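Local atomic coordinates of protein involved in catabolism of external DNA (Legionella pneumophila subsp. pneumophila, PDB entry 2OO3), a protein that probably methylates N6 of a specific adenine in 23S ribosomal RNA, using S-adenosyl-L-methionine as the methyl donor. Residues D16-I21 / L255-L260; N67-D72 / T262-G267; V196-V201 / R222-L227. One frame throughout, in Å; residues are numbered along the deposited sequence.

Contact 1. Residues D16-I21 / L255-L260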
ATOM      1  N   ASP A  16       2.320   4.865  -5.951  1.00  6.57           N
ATOM      2  CA  ASP A  16       3.131   3.710  -5.534  1.00  6.89           C
ATOM      3  C   ASP A  16       4.113   4.082  -4.442  1.00  5.88           C
ATOM      4  O   ASP A  16       4.300   3.355  -3.490  1.00  4.66           O
ATOM      5  CB  ASP A  16       3.896   3.117  -6.717  1.00  7.22           C
ATOM      6  CG  ASP A  16       3.098   2.016  -7.441  1.00 10.98           C
ATOM      7  OD1 ASP A  16       1.948   1.718  -7.023  1.00 12.60           O
ATOM      8  OD2 ASP A  16       3.640   1.450  -8.431  1.00 12.94           O
ATOM      9  N   VAL A  17       4.768   5.225  -4.585  1.00  6.07           N
ATOM     10  CA  VAL A  17       5.781   5.600  -3.613  1.00  5.54           C
ATOM     11  C   VAL A  17       5.170   5.729  -2.215  1.00  6.19           C
ATOM     12  O   VAL A  17       5.637   5.077  -1.248  1.00  5.31           O
ATOM     13  CB  VAL A  17       6.519   6.908  -4.011  1.00  5.89           C
ATOM     14  CG1 VAL A  17       7.455   7.365  -2.855  1.00  4.35           C
ATOM     15  CG2 VAL A  17       7.323   6.679  -5.280  1.00  3.63           C
ATOM     16  N   ILE A  18       4.106   6.536  -2.092  1.00  7.15           N
ATOM     17  CA  ILE A  18       3.519   6.695  -0.764  1.00  7.38           C
ATOM     18  C   ILE A  18       2.872   5.404  -0.239  1.00  6.64           C
ATOM     19  O   ILE A  18       2.993   5.052   0.952  1.00  6.89           O
ATOM     20  CB  ILE A  18       2.574   7.915  -0.631  1.00  8.44           C
ATOM     21  CG1 ILE A  18       2.011   8.000   0.817  1.00  9.50           C
ATOM     22  CG2 ILE A  18       1.408   7.828  -1.594  1.00  7.11           C
ATOM     23  CD1 ILE A  18       3.102   8.160   1.957  1.00 11.02           C
ATOM     24  N   LYS A  19       2.208   4.671  -1.113  1.00  7.43           N
ATOM     25  CA  LYS A  19       1.594   3.404  -0.698  1.00  7.28           C
ATOM     26  C   LYS A  19       2.643   2.383  -0.207  1.00  6.22           C
ATOM     27  O   LYS A  19       2.455   1.698   0.823  1.00  5.60           O
ATOM     28  CB  LYS A  19       0.703   2.887  -1.841  1.00  7.50           C
ATOM     29  CG  LYS A  19       0.767   1.441  -2.165  1.00 12.60           C
ATOM     30  CD  LYS A  19      -0.075   1.040  -3.414  1.00 11.10           C
ATOM     31  CE  LYS A  19      -0.197   2.136  -4.470  1.00 18.89           C
ATOM     32  NZ  LYS A  19      -0.901   1.634  -5.687  1.00 20.13           N
ATOM     33  N   HIS A  20       3.754   2.274  -0.924  1.00  6.42           N
ATOM     34  CA  HIS A  20       4.753   1.264  -0.576  1.00  6.61           C
ATOM     35  C   HIS A  20       5.599   1.642   0.640  1.00  6.94           C
ATOM     36  O   HIS A  20       5.946   0.783   1.422  1.00  7.37           O
ATOM     37  CB  HIS A  20       5.622   0.920  -1.781  1.00  6.31           C
ATOM     38  CG  HIS A  20       4.878   0.169  -2.853  1.00  7.44           C
ATOM     39  ND1 HIS A  20       5.209   0.258  -4.189  1.00  6.14           N
ATOM     40  CD2 HIS A  20       3.835  -0.702  -2.781  1.00  5.96           C
ATOM     41  CE1 HIS A  20       4.412  -0.528  -4.895  1.00  6.09           C
ATOM     42  NE2 HIS A  20       3.564  -1.113  -4.067  1.00  7.21           N
ATOM     43  N   ILE A  21       5.898   2.928   0.819  1.00  6.15           N
ATOM     44  CA  ILE A  21       6.594   3.338   2.029  1.00  5.82           C
ATOM     45  C   ILE A  21       5.688   3.072   3.217  1.00  6.33           C
ATOM     46  O   ILE A  21       6.167   2.565   4.255  1.00  6.09           O
ATOM     47  CB  ILE A  21       6.988   4.844   2.002  1.00  5.76           C
ATOM     48  CG1 ILE A  21       7.954   5.077   0.836  1.00  5.93           C
ATOM     49  CG2 ILE A  21       7.606   5.260   3.359  1.00  7.33           C
ATOM     50  CD1 ILE A  21       8.250   6.573   0.549  1.00  5.11           C
ATOM     51  N   LEU A 255       6.462  12.719   8.822  1.00 10.96           N
ATOM     52  CA  LEU A 255       7.822  12.954   8.325  1.00 11.24           C
ATOM     53  C   LEU A 255       7.933  12.460   6.883  1.00 10.12           C
ATOM     54  O   LEU A 255       8.511  13.137   6.030  1.00  9.53           O
ATOM     55  CB  LEU A 255       8.908  12.278   9.187  1.00 10.60           C
ATOM     56  CG  LEU A 255      10.374  12.515   8.691  1.00 13.50           C
ATOM     57  CD1 LEU A 255      10.716  13.979   8.382  1.00 17.73           C
ATOM     58  CD2 LEU A 255      11.447  11.928   9.636  1.00 15.38           C
ATOM     59  N   VAL A 256       7.374  11.286   6.606  1.00  8.26           N
ATOM     60  CA  VAL A 256       7.474  10.744   5.257  1.00  7.48           C
ATOM     61  C   VAL A 256       6.784  11.710   4.272  1.00  7.20           C
ATOM     62  O   VAL A 256       7.367  12.105   3.259  1.00  6.77           O
ATOM     63  CB  VAL A 256       6.830   9.340   5.158  1.00  8.05           C
ATOM     64  CG1 VAL A 256       6.643   8.903   3.649  1.00  8.09           C
ATOM     65  CG2 VAL A 256       7.677   8.289   5.935  1.00  8.06           C
ATOM     66  N   LEU A 257       5.533  12.064   4.571  1.00  7.82           N
ATOM     67  CA  LEU A 257       4.740  12.926   3.682  1.00  9.39           C
ATOM     68  C   LEU A 257       5.381  14.295   3.486  1.00 10.46           C
ATOM     69  O   LEU A 257       5.406  14.798   2.362  1.00 10.22           O
ATOM     70  CB  LEU A 257       3.301  13.087   4.194  1.00  9.15           C
ATOM     71  CG  LEU A 257       2.441  11.813   4.193  1.00  9.69           C
ATOM     72  CD1 LEU A 257       1.177  11.990   5.064  1.00 10.02           C
ATOM     73  CD2 LEU A 257       2.045  11.438   2.757  1.00 10.66           C
ATOM     74  N   GLU A 258       5.911  14.897   4.558  1.00 11.52           N
ATOM     75  CA  GLU A 258       6.646  16.163   4.407  1.00 12.97           C
ATOM     76  C   GLU A 258       7.796  16.002   3.446  1.00 12.05           C
ATOM     77  O   GLU A 258       7.994  16.848   2.573  1.00 13.12           O
ATOM     78  CB  GLU A 258       7.253  16.651   5.718  1.00 13.84           C
ATOM     79  CG  GLU A 258       6.304  16.972   6.840  1.00 21.26           C
ATOM     80  CD  GLU A 258       7.082  17.617   7.988  1.00 29.93           C
ATOM     81  OE1 GLU A 258       6.531  17.732   9.105  1.00 32.94           O
ATOM     82  OE2 GLU A 258       8.262  18.013   7.739  1.00 34.48           O
ATOM     83  N   THR A 259       8.594  14.941   3.626  1.00 10.45           N
ATOM     84  CA  THR A 259       9.703  14.666   2.699  1.00  9.44           C
ATOM     85  C   THR A 259       9.237  14.526   1.241  1.00  8.89           C
ATOM     86  O   THR A 259       9.830  15.120   0.327  1.00  8.49           O
ATOM     87  CB  THR A 259      10.528  13.419   3.128  1.00  9.44           C
ATOM     88  OG1 THR A 259      10.971  13.613   4.469  1.00 11.21           O
ATOM     89  CG2 THR A 259      11.733  13.242   2.271  1.00  9.23           C
ATOM     90  N   LEU A 260       8.187  13.744   1.015  1.00  8.41           N
ATOM     91  CA  LEU A 260       7.684  13.539  -0.358  1.00  8.37           C
ATOM     92  C   LEU A 260       7.220  14.841  -1.071  1.00  8.55           C
ATOM     93  O   LEU A 260       7.395  15.007  -2.293  1.00  7.89           O
ATOM     94  CB  LEU A 260       6.574  12.473  -0.358  1.00  7.78           C
ATOM     95  CG  LEU A 260       7.074  11.069   0.035  1.00  6.86           C
ATOM     96  CD1 LEU A 260       5.903  10.114  -0.031  1.00  6.39           C
ATOM     97  CD2 LEU A 260       8.215  10.614  -0.938  1.00  5.64           C
TER

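Contact 2. Residues N67-D72 / T262-G267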
ATOM      1  N   ASN A  67      11.642   7.851  -9.226  1.00  9.62           N
ATOM      2  CA  ASN A  67      12.963   8.255  -9.713  1.00 10.98           C
ATOM      3  C   ASN A  67      13.641   9.414  -8.929  1.00 11.11           C
ATOM      4  O   ASN A  67      14.828   9.306  -8.605  1.00 11.21           O
ATOM      5  CB  ASN A  67      12.978   8.500 -11.229  1.00 11.36           C
ATOM      6  CG  ASN A  67      14.339   8.223 -11.845  1.00 15.37           C
ATOM      7  OD1 ASN A  67      15.034   7.276 -11.449  1.00 15.74           O
ATOM      8  ND2 ASN A  67      14.730   9.039 -12.828  1.00 15.22           N
ATOM      9  N   PRO A  68      12.920  10.528  -8.661  1.00 11.00           N
ATOM     10  CA  PRO A  68      13.564  11.606  -7.859  1.00 11.71           C
ATOM     11  C   PRO A  68      13.949  11.163  -6.441  1.00 11.76           C
ATOM     12  O   PRO A  68      14.954  11.622  -5.881  1.00 11.67           O
ATOM     13  CB  PRO A  68      12.475  12.699  -7.777  1.00 10.94           C
ATOM     14  CG  PRO A  68      11.527  12.397  -8.934  1.00 12.60           C
ATOM     15  CD  PRO A  68      11.555  10.893  -9.088  1.00 10.71           C
ATOM     16  N   VAL A  69      13.153  10.259  -5.880  1.00 11.18           N
ATOM     17  CA  VAL A  69      13.359   9.775  -4.524  1.00 11.08           C
ATOM     18  C   VAL A  69      14.598   8.883  -4.547  1.00 12.33           C
ATOM     19  O   VAL A  69      15.512   9.031  -3.691  1.00 12.18           O
ATOM     20  CB  VAL A  69      12.071   9.027  -3.987  1.00 10.48           C
ATOM     21  CG1 VAL A  69      12.338   8.338  -2.669  1.00 11.58           C
ATOM     22  CG2 VAL A  69      10.922  10.004  -3.803  1.00 10.23           C
ATOM     23  N   TRP A  70      14.643   7.986  -5.535  1.00 12.06           N
ATOM     24  CA  TRP A  70      15.748   7.063  -5.709  1.00 12.66           C
ATOM     25  C   TRP A  70      17.067   7.778  -5.989  1.00 13.72           C
ATOM     26  O   TRP A  70      18.093   7.460  -5.384  1.00 13.54           O
ATOM     27  CB  TRP A  70      15.473   6.106  -6.868  1.00 13.33           C
ATOM     28  CG  TRP A  70      16.654   5.197  -7.261  1.00 12.33           C
ATOM     29  CD1 TRP A  70      17.417   5.293  -8.406  1.00 14.07           C
ATOM     30  CD2 TRP A  70      17.169   4.053  -6.533  1.00 13.13           C
ATOM     31  NE1 TRP A  70      18.370   4.296  -8.422  1.00 13.67           N
ATOM     32  CE2 TRP A  70      18.244   3.525  -7.291  1.00 13.88           C
ATOM     33  CE3 TRP A  70      16.829   3.437  -5.310  1.00 12.38           C
ATOM     34  CZ2 TRP A  70      18.967   2.385  -6.890  1.00 13.33           C
ATOM     35  CZ3 TRP A  70      17.561   2.307  -4.895  1.00 13.83           C
ATOM     36  CH2 TRP A  70      18.623   1.799  -5.692  1.00 13.79           C
ATOM     37  N   LEU A  71      17.035   8.726  -6.916  1.00 13.14           N
ATOM     38  CA  LEU A  71      18.240   9.475  -7.249  1.00 14.77           C
ATOM     39  C   LEU A  71      18.819  10.193  -6.031  1.00 15.88           C
ATOM     40  O   LEU A  71      20.043  10.290  -5.902  1.00 16.50           O
ATOM     41  CB  LEU A  71      17.956  10.477  -8.376  1.00 14.31           C
ATOM     42  CG  LEU A  71      17.756   9.815  -9.743  1.00 13.98           C
ATOM     43  CD1 LEU A  71      17.398  10.835 -10.788  1.00 16.30           C
ATOM     44  CD2 LEU A  71      18.978   9.017 -10.174  1.00 17.70           C
ATOM     45  N   ASP A  72      17.949  10.687  -5.151  1.00 15.62           N
ATOM     46  CA  ASP A  72      18.383  11.409  -3.951  1.00 16.74           C
ATOM     47  C   ASP A  72      18.444  10.553  -2.698  1.00 17.33           C
ATOM     48  O   ASP A  72      18.381  11.087  -1.584  1.00 17.26           O
ATOM     49  CB  ASP A  72      17.461  12.597  -3.674  1.00 16.84           C
ATOM     50  CG  ASP A  72      18.167  13.722  -2.935  1.00 19.19           C
ATOM     51  OD1 ASP A  72      19.397  13.865  -3.124  1.00 21.63           O
ATOM     52  OD2 ASP A  72      17.496  14.454  -2.177  1.00 16.58           O
ATOM     53  N   THR A 262       8.580  17.553  -0.851  1.00 11.44           N
ATOM     54  CA  THR A 262       9.771  18.247  -1.363  1.00 12.98           C
ATOM     55  C   THR A 262      10.236  17.674  -2.719  1.00 13.63           C
ATOM     56  O   THR A 262      10.988  18.324  -3.426  1.00 14.18           O
ATOM     57  CB  THR A 262      10.964  18.258  -0.368  1.00 13.34           C
ATOM     58  OG1 THR A 262      11.560  16.956  -0.272  1.00 14.26           O
ATOM     59  CG2 THR A 262      10.527  18.733   1.027  1.00 13.60           C
ATOM     60  N   TYR A 263       9.793  16.462  -3.068  1.00 13.71           N
ATOM     61  CA  TYR A 263      10.124  15.842  -4.359  1.00 14.20           C
ATOM     62  C   TYR A 263       9.005  15.975  -5.389  1.00 13.84           C
ATOM     63  O   TYR A 263       9.265  16.124  -6.570  1.00 15.59           O
ATOM     64  CB  TYR A 263      10.509  14.355  -4.178  1.00 14.44           C
ATOM     65  CG  TYR A 263      11.782  14.159  -3.378  1.00 13.75           C
ATOM     66  CD1 TYR A 263      13.033  14.276  -3.986  1.00 13.50           C
ATOM     67  CD2 TYR A 263      11.735  13.873  -2.015  1.00 13.75           C
ATOM     68  CE1 TYR A 263      14.202  14.122  -3.258  1.00 14.33           C
ATOM     69  CE2 TYR A 263      12.910  13.724  -1.262  1.00 12.82           C
ATOM     70  CZ  TYR A 263      14.130  13.836  -1.886  1.00 15.66           C
ATOM     71  OH  TYR A 263      15.299  13.663  -1.155  1.00 17.32           O
ATOM     72  N   PHE A 264       7.758  15.929  -4.957  1.00 13.48           N
ATOM     73  CA  PHE A 264       6.644  15.939  -5.906  1.00 13.83           C
ATOM     74  C   PHE A 264       6.036  17.347  -5.989  1.00 14.51           C
ATOM     75  O   PHE A 264       5.464  17.825  -5.005  1.00 13.70           O
ATOM     76  CB  PHE A 264       5.578  14.932  -5.486  1.00 12.52           C
ATOM     77  CG  PHE A 264       6.104  13.503  -5.264  1.00 13.26           C
ATOM     78  CD1 PHE A 264       7.110  12.970  -6.061  1.00 13.50           C
ATOM     79  CD2 PHE A 264       5.529  12.684  -4.294  1.00 10.56           C
ATOM     80  CE1 PHE A 264       7.568  11.657  -5.860  1.00 11.77           C
ATOM     81  CE2 PHE A 264       5.988  11.384  -4.074  1.00 10.93           C
ATOM     82  CZ  PHE A 264       7.024  10.875  -4.876  1.00  9.52           C
ATOM     83  N   ASN A 265       6.141  17.993  -7.155  1.00 15.21           N
ATOM     84  CA  ASN A 265       5.650  19.391  -7.345  1.00 15.62           C
ATOM     85  C   ASN A 265       6.036  20.311  -6.171  1.00 16.07           C
ATOM     86  O   ASN A 265       5.171  20.896  -5.532  1.00 15.88           O
ATOM     87  CB  ASN A 265       4.122  19.417  -7.550  1.00 15.62           C
ATOM     88  CG  ASN A 265       3.639  20.686  -8.295  1.00 16.97           C
ATOM     89  OD1 ASN A 265       4.449  21.464  -8.812  1.00 17.83           O
ATOM     90  ND2 ASN A 265       2.323  20.884  -8.345  1.00 14.14           N
ATOM     91  N   PRO A 266       7.336  20.423  -5.855  1.00 16.86           N
ATOM     92  CA  PRO A 266       7.615  21.146  -4.620  1.00 18.08           C
ATOM     93  C   PRO A 266       7.156  22.585  -4.698  1.00 19.01           C
ATOM     94  O   PRO A 266       7.133  23.182  -5.777  1.00 19.41           O
ATOM     95  CB  PRO A 266       9.130  21.062  -4.479  1.00 18.12           C
ATOM     96  CG  PRO A 266       9.628  20.756  -5.829  1.00 18.35           C
ATOM     97  CD  PRO A 266       8.561  19.942  -6.502  1.00 17.76           C
ATOM     98  N   GLY A 267       6.745  23.109  -3.557  1.00 19.98           N
ATOM     99  CA  GLY A 267       6.184  24.443  -3.510  1.00 20.33           C
ATOM    100  C   GLY A 267       4.683  24.436  -3.700  1.00 20.16           C
ATOM    101  O   GLY A 267       4.007  25.375  -3.253  1.00 21.07           O
TER

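Contact 3. Residues V196-V201 / R222-L227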
ATOM      1  N   VAL A 196      -6.124   0.439   3.246  1.00  5.99           N
ATOM      2  CA  VAL A 196      -6.674   0.516   1.879  1.00  4.95           C
ATOM      3  C   VAL A 196      -6.198   1.813   1.206  1.00  5.82           C
ATOM      4  O   VAL A 196      -6.286   2.900   1.800  1.00  5.70           O
ATOM      5  CB  VAL A 196      -8.221   0.382   1.871  1.00  5.50           C
ATOM      6  CG1 VAL A 196      -8.879   1.448   2.739  1.00  5.44           C
ATOM      7  CG2 VAL A 196      -8.810   0.393   0.426  1.00  5.14           C
ATOM      8  N   TRP A 197      -5.650   1.661  -0.000  1.00  5.74           N
ATOM      9  CA  TRP A 197      -5.233   2.774  -0.844  1.00  6.26           C
ATOM     10  C   TRP A 197      -6.454   3.256  -1.637  1.00  6.01           C
ATOM     11  O   TRP A 197      -7.275   2.430  -2.105  1.00  6.71           O
ATOM     12  CB  TRP A 197      -4.125   2.300  -1.819  1.00  6.30           C
ATOM     13  CG  TRP A 197      -3.687   3.402  -2.763  1.00  5.83           C
ATOM     14  CD1 TRP A 197      -2.797   4.434  -2.488  1.00  5.08           C
ATOM     15  CD2 TRP A 197      -4.194   3.639  -4.080  1.00  4.79           C
ATOM     16  NE1 TRP A 197      -2.717   5.276  -3.579  1.00  5.95           N
ATOM     17  CE2 TRP A 197      -3.555   4.808  -4.571  1.00  5.48           C
ATOM     18  CE3 TRP A 197      -5.151   2.993  -4.884  1.00  2.63           C
ATOM     19  CZ2 TRP A 197      -3.839   5.337  -5.831  1.00  6.63           C
ATOM     20  CZ3 TRP A 197      -5.402   3.491  -6.156  1.00  6.84           C
ATOM     21  CH2 TRP A 197      -4.735   4.648  -6.627  1.00  6.52           C
ATOM     22  N   TYR A 198      -6.536   4.571  -1.876  1.00  6.34           N
ATOM     23  CA  TYR A 198      -7.579   5.124  -2.747  1.00  5.19           C
ATOM     24  C   TYR A 198      -7.039   6.323  -3.525  1.00  6.38           C
ATOM     25  O   TYR A 198      -6.124   7.018  -3.036  1.00  6.27           O
ATOM     26  CB  TYR A 198      -8.799   5.529  -1.911  1.00  5.95           C
ATOM     27  CG  TYR A 198      -8.517   6.594  -0.872  1.00  5.08           C
ATOM     28  CD1 TYR A 198      -8.647   7.947  -1.177  1.00  5.64           C
ATOM     29  CD2 TYR A 198      -8.133   6.244   0.436  1.00  6.53           C
ATOM     30  CE1 TYR A 198      -8.397   8.940  -0.207  1.00  6.33           C
ATOM     31  CE2 TYR A 198      -7.894   7.202   1.394  1.00  7.10           C
ATOM     32  CZ  TYR A 198      -8.019   8.547   1.069  1.00  6.78           C
ATOM     33  OH  TYR A 198      -7.768   9.481   2.038  1.00  6.79           O
ATOM     34  N   PRO A 199      -7.569   6.561  -4.742  1.00  6.40           N
ATOM     35  CA  PRO A 199      -7.182   7.723  -5.511  1.00  6.93           C
ATOM     36  C   PRO A 199      -8.070   8.926  -5.249  1.00  7.27           C
ATOM     37  O   PRO A 199      -9.166   8.799  -4.700  1.00  7.31           O
ATOM     38  CB  PRO A 199      -7.404   7.263  -6.965  1.00  7.34           C
ATOM     39  CG  PRO A 199      -8.551   6.301  -6.885  1.00  5.88           C
ATOM     40  CD  PRO A 199      -8.515   5.700  -5.487  1.00  6.81           C
ATOM     41  N   VAL A 200      -7.570  10.094  -5.659  1.00  8.28           N
ATOM     42  CA  VAL A 200      -8.381  11.296  -5.809  1.00  8.68           C
ATOM     43  C   VAL A 200      -8.427  11.641  -7.304  1.00  8.40           C
ATOM     44  O   VAL A 200      -7.478  12.233  -7.883  1.00  9.29           O
ATOM     45  CB  VAL A 200      -7.837  12.484  -4.968  1.00  8.79           C
ATOM     46  CG1 VAL A 200      -8.801  13.700  -5.106  1.00 11.00           C
ATOM     47  CG2 VAL A 200      -7.727  12.078  -3.511  1.00  9.02           C
ATOM     48  N   VAL A 201      -9.506  11.193  -7.936  1.00  8.49           N
ATOM     49  CA  VAL A 201      -9.752  11.428  -9.354  0.50  8.90           C
ATOM     50  C   VAL A 201     -11.049  12.249  -9.485  1.00  8.97           C
ATOM     51  O   VAL A 201     -11.131  13.208 -10.257  1.00  8.38           O
ATOM     52  CB  VAL A 201      -9.907  10.100 -10.134  0.50  9.26           C
ATOM     53  CG1 VAL A 201     -10.182  10.375 -11.612  0.50  9.46           C
ATOM     54  CG2 VAL A 201      -8.661   9.208  -9.979  0.50  9.92           C
ATOM     55  N   ARG A 222      -6.318   8.629   8.346  1.00  8.80           N
ATOM     56  CA  ARG A 222      -6.389   8.855   6.920  1.00  8.67           C
ATOM     57  C   ARG A 222      -5.186   9.702   6.558  1.00  8.27           C
ATOM     58  O   ARG A 222      -4.914  10.688   7.247  1.00  8.45           O
ATOM     59  CB  ARG A 222      -7.688   9.599   6.592  1.00  9.69           C
ATOM     60  CG  ARG A 222      -7.548  10.448   5.352  1.00 12.54           C
ATOM     61  CD  ARG A 222      -8.858  10.788   4.733  1.00 19.04           C
ATOM     62  NE  ARG A 222      -9.559  11.872   5.380  1.00 20.73           N
ATOM     63  CZ  ARG A 222     -10.046  12.947   4.735  1.00 23.62           C
ATOM     64  NH1 ARG A 222      -9.885  13.118   3.417  1.00 22.80           N
ATOM     65  NH2 ARG A 222     -10.705  13.867   5.417  1.00 19.22           N
ATOM     66  N   ILE A 223      -4.425   9.293   5.539  1.00  7.56           N
ATOM     67  CA  ILE A 223      -3.317  10.092   5.050  1.00  8.65           C
ATOM     68  C   ILE A 223      -3.529  10.378   3.555  1.00  8.94           C
ATOM     69  O   ILE A 223      -4.073   9.539   2.821  1.00  8.20           O
ATOM     70  CB  ILE A 223      -1.967   9.401   5.334  1.00  9.89           C
ATOM     71  CG1 ILE A 223      -1.844   8.107   4.519  1.00 10.37           C
ATOM     72  CG2 ILE A 223      -1.844   9.119   6.856  1.00 10.41           C
ATOM     73  CD1 ILE A 223      -0.413   7.469   4.550  1.00 10.41           C
ATOM     74  N   GLU A 224      -3.179  11.587   3.108  1.00  8.42           N
ATOM     75  CA  GLU A 224      -3.347  11.910   1.695  1.00 10.04           C
ATOM     76  C   GLU A 224      -2.173  12.747   1.243  1.00  9.84           C
ATOM     77  O   GLU A 224      -1.566  13.434   2.045  1.00  9.49           O
ATOM     78  CB  GLU A 224      -4.660  12.663   1.416  1.00  9.10           C
ATOM     79  CG  GLU A 224      -5.898  11.857   1.729  1.00 11.45           C
ATOM     80  CD  GLU A 224      -7.197  12.517   1.259  1.00 12.87           C
ATOM     81  OE1 GLU A 224      -7.145  13.677   0.766  1.00 17.04           O
ATOM     82  OE2 GLU A 224      -8.254  11.876   1.407  1.00 10.44           O
ATOM     83  N   LEU A 225      -1.872  12.649  -0.042  1.00 10.17           N
ATOM     84  CA  LEU A 225      -0.785  13.368  -0.684  1.00 10.87           C
ATOM     85  C   LEU A 225      -1.398  13.955  -1.944  1.00 11.59           C
ATOM     86  O   LEU A 225      -1.976  13.233  -2.748  1.00 11.42           O
ATOM     87  CB  LEU A 225       0.333  12.367  -1.038  1.00 10.06           C
ATOM     88  CG  LEU A 225       1.583  12.843  -1.776  1.00 12.77           C
ATOM     89  CD1 LEU A 225       2.367  13.852  -0.960  1.00 10.99           C
ATOM     90  CD2 LEU A 225       2.490  11.658  -2.128  1.00 12.59           C
ATOM     91  N   HIS A 226      -1.269  15.259  -2.118  1.00 12.05           N
ATOM     92  CA  HIS A 226      -1.913  15.943  -3.205  1.00 13.09           C
ATOM     93  C   HIS A 226      -0.858  16.688  -4.016  1.00 13.79           C
ATOM     94  O   HIS A 226      -0.066  17.483  -3.474  1.00 12.47           O
ATOM     95  CB  HIS A 226      -2.973  16.892  -2.665  1.00 14.10           C
ATOM     96  CG  HIS A 226      -4.112  16.197  -1.996  1.00 15.83           C
ATOM     97  ND1 HIS A 226      -5.016  15.415  -2.686  1.00 20.11           N
ATOM     98  CD2 HIS A 226      -4.504  16.170  -0.703  1.00 19.30           C
ATOM     99  CE1 HIS A 226      -5.907  14.926  -1.841  1.00 19.18           C
ATOM    100  NE2 HIS A 226      -5.617  15.368  -0.632  1.00 19.58           N
ATOM    101  N   LEU A 227      -0.841  16.413  -5.320  1.00 13.26           N
ATOM    102  CA  LEU A 227       0.115  17.063  -6.187  1.00 13.63           C
ATOM    103  C   LEU A 227      -0.236  18.535  -6.491  1.00 13.32           C
ATOM    104  O   LEU A 227       0.650  19.321  -6.807  1.00 14.03           O
ATOM    105  CB  LEU A 227       0.245  16.288  -7.496  1.00 13.89           C
ATOM    106  CG  LEU A 227       0.789  14.874  -7.430  1.00 15.11           C
ATOM    107  CD1 LEU A 227       0.749  14.281  -8.850  1.00 16.51           C
ATOM    108  CD2 LEU A 227       2.202  14.860  -6.866  1.00 15.35           C
TER

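Contact 1. Residues D16-I21 / L255-L260
No flat side chain enters the meeting of I18 with V256, L257 and L260; aliphatic branches alone make the cross-contact. The planar ends in 16-21 belong to D16 and H20, and both lie on the far side of their helix. H20 ND1 bonds the hydroxyl of Y99, and its ring meets that of F105. The D16 carboxylate receives K19 NZ at OD1 (3.1 Å), nearly in line with the C-O bond. In 255-260, the L255 carbonyl accepts T259 N on one face and T259 OG1 on the other.

The two helix segments run almost antiparallel, at 160°, with axes 11.2 Å apart, so the branched ends must span the gap. I18 does so with CG1 anti to the backbone N and a second torsion of 60°, which carries CD1 against L257 CD2 at 3.5 Å, the shortest approach here. Both helices lie on the same face of the central sheet of a Rossmann-like methyltransferase fold: I18 rests on L225 and L257 on I223, in strand 220-226. L260 forks over the other helix, CD1 reaching I18 CD1 at 4.0 Å and CD2 reaching V17 CG1 at 3.8 Å. I21 and V256 instead lie antiparallel alongside each other, with I21 CG2 and V256 CG1 3.8 Å apart. All six touching residues are buried. Across helix 14-30 from this greasy face, K19 NZ makes a second salt bridge, to D166, the predicted proton acceptor, while H20 is predicted to bind S-adenosyl-L-methionine.

Contact 2. Residues N67-D72 / T262-G267
Y263 dominates this contact, losing more surface than any other residue, and it lies along the last turn of helix 66-71 with its hydroxyl at D72. The bond from Y263 OH to D72 OD2 is short, 2.5 Å, and it arrives on the anti side of the carboxylate, 20° out of its plane. D72 OD2 and CG lie close to the plane of the Y263 ring, at its edge; the carboxylate itself is turned 63° out of that plane. D72 is the first residue to leave helical backbone angles; its CG, anti to the backbone N (chi1 -152°), carries OD2 to the phenol.

P68 runs along the CD1-CE1 side of the ring: its CB is 4.1 Å from Y263 CD1, and its carbonyl O comes in obliquely, 3.7 Å from Y263 CE1. That same oxygen, besides lying next to the ring, accepts the backbone N-H of D72. V69 sends CG2, anti to its carbonyl carbon, between two aromatic residues, 4.3 Å from Y263 CG and 4.1 Å from F264 CZ. Both approaches are oblique. L76 also touches V69 and Y263, while F264 continues inward to F14 and V17 of helix 14-30.

The last turn of helix 66-71 thus packs on Y263 and F264, where helix 249-263 gives way to loop. The contact ties the insertion that follows the first strand of the sheet to the last helix of the Rossmann-like domain, consistent with the inserted helical subdomain known in RlmJ enzymes.

Contact 3. Residues V196-V201 / R222-L227
Y198 stands roughly perpendicular to the E224 chain, with the phenol ring and the carboxylate plane 69° apart. The tyrosine points its hydroxyl at E224 OE2 (2.5 Å), which receives it through the anti lone pair and lies in the plane of the ring. Y198 holds CG between its backbone N and carbonyl carbon, the crowded position, and that turn sends the ring across to the other strand. R222 NH1 makes a salt bridge to the same OE2 (2.9 Å), from above the carboxylate plane, 61° out of it, while OE2 lies nearly in the guanidinium plane. The arginine chain bends at its third torsion, passing CD within 3.2 Å of Y198 OH; its NH2 forms a salt bridge with E274.

These groups bridge two strands of the Rossmann-like sheet that are not neighbours. Segments 196-200 and 222-226 run 38° apart with axes 8.9 Å apart, and antiparallel strand 237-243 lies between them, as in the 5-7-6 strand order of class I methyltransferases. Helix 203-216 covers the cluster, L210 touching Y198, R222 and E224.

The other carboxylate oxygen, E224 OE1, takes H226 NE2 at 2.7 Å on its anti side, close to the imidazole plane, in a distinctly bent bond. With three donors, the buried carboxylate is probably kept ionised. V200 CG2 lies at the edge of the H226 ring, near its plane, 3.8 Å from H226 CE1.

In the fold
Contact 1 lies between the others, its centre about 10 Å from that of contact 2 and about 11 Å from that of contact 3. L260 CD2 touches V69 CG2 and I18 CG2 touches L225 CD2, each at 4.0 Å. Contacts 2 and 3, with centres about 18 Å apart, still join through a probable hydrogen bond, N265 ND2 to L227 O (2.8 Å). Helices 14-30 and 249-263 form contact 1 on one sheet face; helix 203-216 covers the Y198-E224 cluster on the other. K19 makes a salt bridge with D166 and a cation-pi contact with W197, which also touches D166, so contacts 1 and 3 meet beside this predicted proton acceptor, about 8 Å from Y198, side chain to side chain.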